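Transcriptional regulator (Bacillus subtilis, PDB 1VI0) represses genes of fatty acid transport and beta-oxidation as a DNA-binding homodimer that lets go of DNA when it binds long-chain fatty acyl-CoA. Local coordinates at residues M157-V166 with L178-L189. Numbering follows the deposited sequence. Where two conformers were deposited one is given.
Sequences MIFGTIDETV and LVALSNSVLELL. With DCC (dodecyl-coa), chain C.
Leu189 packs against Ile158 and Thr161, joining the last two helices of the TetR-family ligand-binding domain. The helices, 151-171 and 182-191, run nearly antiparallel. Their short segments cross at 148°, with the axes 10.8 Å apart. No hydrogen bond links the segments, and the contact is made mostly by aliphatic carbons. It is tightest round Leu189. With CG anti to the carbonyl carbon (chi1 -68°), this side chain reaches helix 151-171 with both methyls. CD2 meets Thr161 CB at 3.8 Å, with the two side chains tip to tip. CD1 of Leu189 crosses to CG2 of Ile158 at 4.2 Å. Met157, a selenomethionine, slides past Leu189 in the opposite direction, its CG 4.1 Å from Leu189 CD2. One turn earlier, Val185 CG1 lies 3.9 Å from Thr161 CG2.

The looser side is at Leu181, which is partly exposed and adds a single longer approach, its CD1 4.4 Å from Thr165 CG2. Leu178 closes this end, spreading CD1 to Thr165 and CD2 to Val166. With an alanine at Thr165, Leu178 CD1 and Val185 CG2 would probably lose their facing groups, leaving a gap between the helix and Leu178.

Another side of helix 151-171 serves the dodecyl-CoA pocket. Phe159 points away from Leu189 and meets ligand atom CP1 with its ring edge, while Asp163 pairs with Arg111. The second subunit also packs on this helix, with Met157 touching its Thr161. Within the helix, Thr165 OG1 donates to Thr161 O at 2.9 Å, from above the carbonyl plane, and Thr165 N reaches the same oxygen from the opposite face.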
loop_
_atom_site.group_PDB
_atom_site.type_symbol
_atom_site.label_atom_id
_atom_site.label_comp_id
_atom_site.label_asym_id
_atom_site.label_seq_id
_atom_site.Cartn_x
_atom_site.Cartn_y
_atom_site.Cartn_z
HETATM N N MSE A 157 -1.577 10.745 -2.652
HETATM C CA MSE A 157 -0.099 10.924 -2.564
HETATM C C MSE A 157 0.307 11.009 -1.109
HETATM O O MSE A 157 1.301 10.303 -0.679
HETATM C CB MSE A 157 0.345 12.147 -3.335
HETATM C CG MSE A 157 1.817 12.441 -3.307
HETATM SE SE MSE A 157 2.715 13.853 -4.188
HETATM C CE MSE A 157 2.028 15.427 -3.340
ATOM N N ILE A 158 -0.335 11.814 -0.287
ATOM C CA ILE A 158 0.079 11.982 1.108
ATOM C C ILE A 158 -0.007 10.705 1.879
ATOM O O ILE A 158 0.922 10.189 2.507
ATOM C CB ILE A 158 -0.723 13.115 1.819
ATOM C CG1 ILE A 158 -0.392 14.426 1.101
ATOM C CG2 ILE A 158 -0.424 13.131 3.283
ATOM C CD1 ILE A 158 -1.307 15.562 1.532
ATOM N N PHE A 159 -1.208 10.076 1.799
ATOM C CA PHE A 159 -1.380 8.829 2.524
ATOM C C PHE A 159 -0.514 7.708 1.936
ATOM O O PHE A 159 0.134 7.051 2.782
ATOM C CB PHE A 159 -2.862 8.417 2.520
ATOM C CG PHE A 159 -3.082 7.120 3.204
ATOM C CD1 PHE A 159 -3.029 6.981 4.564
ATOM C CD2 PHE A 159 -3.213 5.948 2.409
ATOM C CE1 PHE A 159 -3.213 5.754 5.183
ATOM C CE2 PHE A 159 -3.384 4.730 3.031
ATOM C CZ PHE A 159 -3.348 4.620 4.398
ATOM N N GLY A 160 -0.350 7.627 0.622
ATOM C CA GLY A 160 0.469 6.481 0.065
ATOM C C GLY A 160 1.949 6.684 0.448
ATOM O O GLY A 160 2.585 5.655 0.720
ATOM N N THR A 161 2.413 7.914 0.478
ATOM C CA THR A 161 3.826 8.209 0.842
ATOM C C THR A 161 4.056 7.867 2.309
ATOM O O THR A 161 4.943 7.084 2.657
ATOM C CB THR A 161 4.117 9.685 0.561
ATOM O OG1 THR A 161 4.088 9.904 -0.862
ATOM C CG2 THR A 161 5.468 10.126 1.131
ATOM N N ILE A 162 3.168 8.276 3.215
ATOM C CA ILE A 162 3.249 7.966 4.608
ATOM C C ILE A 162 3.265 6.457 4.868
ATOM O O ILE A 162 4.150 5.789 5.446
ATOM C CB ILE A 162 2.122 8.629 5.425
ATOM C CG1 ILE A 162 2.220 10.175 5.356
ATOM C CG2 ILE A 162 2.231 8.179 6.882
ATOM C CD1 ILE A 162 0.994 10.887 5.988
ATOM N N ASP A 163 2.258 5.805 4.202
ATOM C CA ASP A 163 2.034 4.408 4.342
ATOM C C ASP A 163 3.166 3.553 3.757
ATOM O O ASP A 163 3.646 2.637 4.498
ATOM C CB ASP A 163 0.710 4.018 3.629
ATOM C CG ASP A 163 0.351 2.576 3.868
ATOM O OD1 ASP A 163 0.199 2.186 5.076
ATOM O OD2 ASP A 163 0.041 1.837 2.892
ATOM N N GLU A 164 3.753 4.001 2.647
ATOM C CA GLU A 164 4.856 3.161 2.055
ATOM C C GLU A 164 6.117 3.369 2.914
ATOM O O GLU A 164 6.932 2.416 2.989
ATOM C CB GLU A 164 5.102 3.567 0.612
ATOM C CG GLU A 164 6.282 2.865 -0.044
ATOM C CD GLU A 164 6.066 1.352 -0.156
ATOM O OE1 GLU A 164 4.934 0.877 -0.076
ATOM O OE2 GLU A 164 7.127 0.682 -0.287
ATOM N N THR A 165 6.249 4.558 3.474
ATOM C CA THR A 165 7.409 4.764 4.396
ATOM C C THR A 165 7.328 3.815 5.562
ATOM O O THR A 165 8.328 3.116 5.934
ATOM C CB THR A 165 7.553 6.247 4.791
ATOM O OG1 THR A 165 7.697 7.053 3.623
ATOM C CG2 THR A 165 8.882 6.349 5.588
ATOM N N VAL A 166 6.128 3.584 6.120
ATOM C CA VAL A 166 5.921 2.660 7.220
ATOM C C VAL A 166 6.163 1.241 6.705
ATOM O O VAL A 166 6.847 0.434 7.332
ATOM C CB VAL A 166 4.525 2.826 7.836
ATOM C CG1 VAL A 166 4.430 1.830 9.018
ATOM C CG2 VAL A 166 4.347 4.241 8.420
ATOM N N LEU A 178 12.039 5.289 12.476
ATOM C CA LEU A 178 10.998 5.850 11.584
ATOM C C LEU A 178 10.649 7.288 11.893
ATOM O O LEU A 178 10.518 8.136 11.006
ATOM C CB LEU A 178 9.738 4.941 11.751
ATOM C CG LEU A 178 8.521 5.411 10.922
ATOM C CD1 LEU A 178 8.826 5.317 9.466
ATOM C CD2 LEU A 178 7.317 4.527 11.304
ATOM N N VAL A 179 10.386 7.580 13.154
ATOM C CA VAL A 179 9.900 8.874 13.620
ATOM C C VAL A 179 10.787 10.030 13.181
ATOM O O VAL A 179 10.354 11.092 12.792
ATOM C CB VAL A 179 9.676 8.867 15.119
ATOM C CG1 VAL A 179 9.369 10.248 15.682
ATOM C CG2 VAL A 179 8.461 7.921 15.407
ATOM N N ALA A 180 12.096 9.753 13.206
ATOM C CA ALA A 180 13.135 10.750 12.802
ATOM C C ALA A 180 13.054 11.139 11.356
ATOM O O ALA A 180 13.737 12.072 10.850
ATOM C CB ALA A 180 14.497 10.180 13.195
ATOM N N LEU A 181 12.329 10.349 10.525
ATOM C CA LEU A 181 12.191 10.661 9.116
ATOM C C LEU A 181 10.982 11.586 8.848
ATOM O O LEU A 181 10.842 11.993 7.669
ATOM C CB LEU A 181 12.015 9.397 8.280
ATOM C CG LEU A 181 13.007 8.272 8.411
ATOM C CD1 LEU A 181 12.705 7.033 7.599
ATOM C CD2 LEU A 181 14.390 8.826 8.007
ATOM N N SER A 182 10.180 11.836 9.855
ATOM C CA SER A 182 8.990 12.690 9.703
ATOM C C SER A 182 9.188 13.928 8.897
ATOM O O SER A 182 8.457 14.272 7.916
ATOM C CB SER A 182 8.423 13.073 11.107
ATOM O OG SER A 182 7.997 11.914 11.773
ATOM N N ASN A 183 10.170 14.798 9.331
ATOM C CA ASN A 183 10.318 16.064 8.624
ATOM C C ASN A 183 10.723 15.926 7.182
ATOM O O ASN A 183 10.300 16.696 6.314
ATOM C CB ASN A 183 11.348 16.950 9.363
ATOM C CG ASN A 183 11.388 18.370 8.870
ATOM O OD1 ASN A 183 10.423 19.124 9.161
ATOM N ND2 ASN A 183 12.429 18.795 8.200
ATOM N N SER A 184 11.583 14.943 6.817
ATOM C CA SER A 184 12.050 14.805 5.476
ATOM C C SER A 184 10.929 14.297 4.540
ATOM O O SER A 184 10.809 14.779 3.435
ATOM C CB SER A 184 13.271 13.882 5.359
ATOM O OG SER A 184 14.327 14.576 6.074
ATOM N N VAL A 185 10.040 13.535 5.182
ATOM C CA VAL A 185 8.859 13.012 4.424
ATOM C C VAL A 185 7.926 14.211 4.143
ATOM O O VAL A 185 7.580 14.442 2.981
ATOM C CB VAL A 185 8.145 11.960 5.251
ATOM C CG1 VAL A 185 6.850 11.594 4.471
ATOM C CG2 VAL A 185 8.988 10.666 5.303
ATOM N N LEU A 186 7.675 14.974 5.192
ATOM C CA LEU A 186 6.932 16.259 4.989
ATOM C C LEU A 186 7.499 17.097 3.889
ATOM O O LEU A 186 6.773 17.548 2.953
ATOM C CB LEU A 186 6.987 17.041 6.331
ATOM C CG LEU A 186 6.426 18.458 6.203
ATOM C CD1 LEU A 186 4.886 18.448 6.039
ATOM C CD2 LEU A 186 6.777 19.231 7.465
ATOM N N GLU A 187 8.836 17.417 3.868
ATOM C CA GLU A 187 9.407 18.260 2.847
ATOM C C GLU A 187 9.283 17.705 1.433
ATOM O O GLU A 187 9.119 18.478 0.451
ATOM C CB GLU A 187 10.856 18.629 3.227
ATOM C CG GLU A 187 10.909 19.547 4.469
ATOM C CD GLU A 187 10.196 20.879 4.215
ATOM O OE1 GLU A 187 9.992 21.261 3.052
ATOM O OE2 GLU A 187 9.873 21.567 5.208
ATOM N N LEU A 188 9.362 16.389 1.277
ATOM C CA LEU A 188 9.183 15.727 0.006
ATOM C C LEU A 188 7.729 15.975 -0.480
ATOM O O LEU A 188 7.605 16.305 -1.667
ATOM C CB LEU A 188 9.389 14.197 0.104
ATOM C CG LEU A 188 10.949 13.847 0.123
ATOM C CD1 LEU A 188 11.176 12.494 0.661
ATOM C CD2 LEU A 188 11.434 14.041 -1.313
ATOM N N LEU A 189 6.739 15.887 0.383
ATOM C CA LEU A 189 5.328 16.107 -0.018
ATOM C C LEU A 189 5.082 17.582 -0.341
ATOM O O LEU A 189 4.400 17.906 -1.330
ATOM C CB LEU A 189 4.391 15.637 1.109
ATOM C CG LEU A 189 4.363 14.092 1.360
ATOM C CD1 LEU A 189 3.680 13.736 2.627
ATOM C CD2 LEU A 189 3.706 13.415 0.145
HETATM C C2 DCC C . -10.714 10.539 -9.908
HETATM C C4 DCC C . -11.372 9.390 -8.094
HETATM C C5 DCC C . -10.123 9.423 -7.518
HETATM C C6 DCC C . -9.126 10.055 -8.294
HETATM C C8 DCC C . -11.375 8.403 -6.152
HETATM C C10 DCC C . -3.975 4.024 12.066
HETATM C C11 DCC C . -3.713 3.286 13.390
HETATM C C12 DCC C . -4.795 2.272 13.752
HETATM N N9 DCC C . -12.177 8.713 -7.224
HETATM N N7 DCC C . -10.128 8.777 -6.299
HETATM N N3 DCC C . -11.736 9.945 -9.270
HETATM N N1 DCC C . -9.445 10.656 -9.460
HETATM N N6 DCC C . -7.865 10.114 -7.865
HETATM C "C1'" DCC C . -13.669 8.549 -7.375
HETATM C "C2'" DCC C . -14.200 7.180 -6.897
HETATM O "O2'" DCC C . -14.312 6.357 -8.089
HETATM C "C3'" DCC C . -15.652 7.561 -6.453
HETATM O "O3'" DCC C . -16.428 7.865 -7.666
HETATM C "C4'" DCC C . -15.345 8.941 -5.746
HETATM O "O4'" DCC C . -14.209 9.479 -6.422
HETATM C "C5'" DCC C . -15.166 8.758 -4.256
HETATM O "O5'" DCC C . -14.213 7.711 -3.912
HETATM P P1 DCC C . -13.059 7.908 -2.832
HETATM O O11 DCC C . -12.333 6.662 -2.713
HETATM O O12 DCC C . -12.276 9.210 -3.194
HETATM O O6 DCC C . -13.800 8.297 -1.524
HETATM P P2 DCC C . -14.574 7.170 -0.863
HETATM O O21 DCC C . -14.882 7.675 0.526
HETATM O O22 DCC C . -15.659 6.735 -1.751
HETATM O O7 DCC C . -13.604 5.888 -0.637
HETATM C CPA DCC C . -12.729 5.896 0.579
HETATM C CPB DCC C . -11.873 4.596 0.607
HETATM C CP8 DCC C . -11.287 4.329 -0.791
HETATM C CP7 DCC C . -12.821 3.455 0.958
HETATM C CP9 DCC C . -10.852 4.600 1.687
HETATM O OP3 DCC C . -10.645 5.449 -1.305
HETATM C CP6 DCC C . -10.363 3.129 -0.834
HETATM O OP2 DCC C . -10.803 2.011 -0.604
HETATM N NP2 DCC C . -9.132 3.421 -1.151
HETATM C CP5 DCC C . -8.067 2.336 -1.198
HETATM C CP4 DCC C . -7.324 2.465 0.188
HETATM C CP3 DCC C . -6.365 1.277 0.385
HETATM O OP1 DCC C . -6.803 0.128 0.382
HETATM N NP1 DCC C . -5.114 1.582 0.501
HETATM C CP2 DCC C . -4.001 0.622 0.667
HETATM C CP1 DCC C . -3.498 0.919 2.049
HETATM S S DCC C . -4.717 1.036 3.378
HETATM P P3 DCC C . -17.943 7.451 -8.007
HETATM O O31 DCC C . -18.165 6.091 -7.516
HETATM O O32 DCC C . -18.858 8.404 -7.359
HETATM O O33 DCC C . -17.969 7.572 -9.506
HETATM C CA1 DCC C . -4.898 -0.711 3.821
HETATM C CA2 DCC C . -5.504 -0.910 5.246
HETATM O OA1 DCC C . -4.517 -1.608 3.103
HETATM C CA3 DCC C . -4.454 -0.743 6.361
HETATM C CA4 DCC C . -4.675 0.280 7.412
HETATM C CA5 DCC C . -3.831 1.526 7.273
HETATM C CA6 DCC C . -3.361 2.121 8.588
HETATM C CA7 DCC C . -4.010 3.427 8.985
HETATM C CA8 DCC C . -3.194 4.437 9.707
HETATM C CA9 DCC C . -2.757 4.078 11.130
#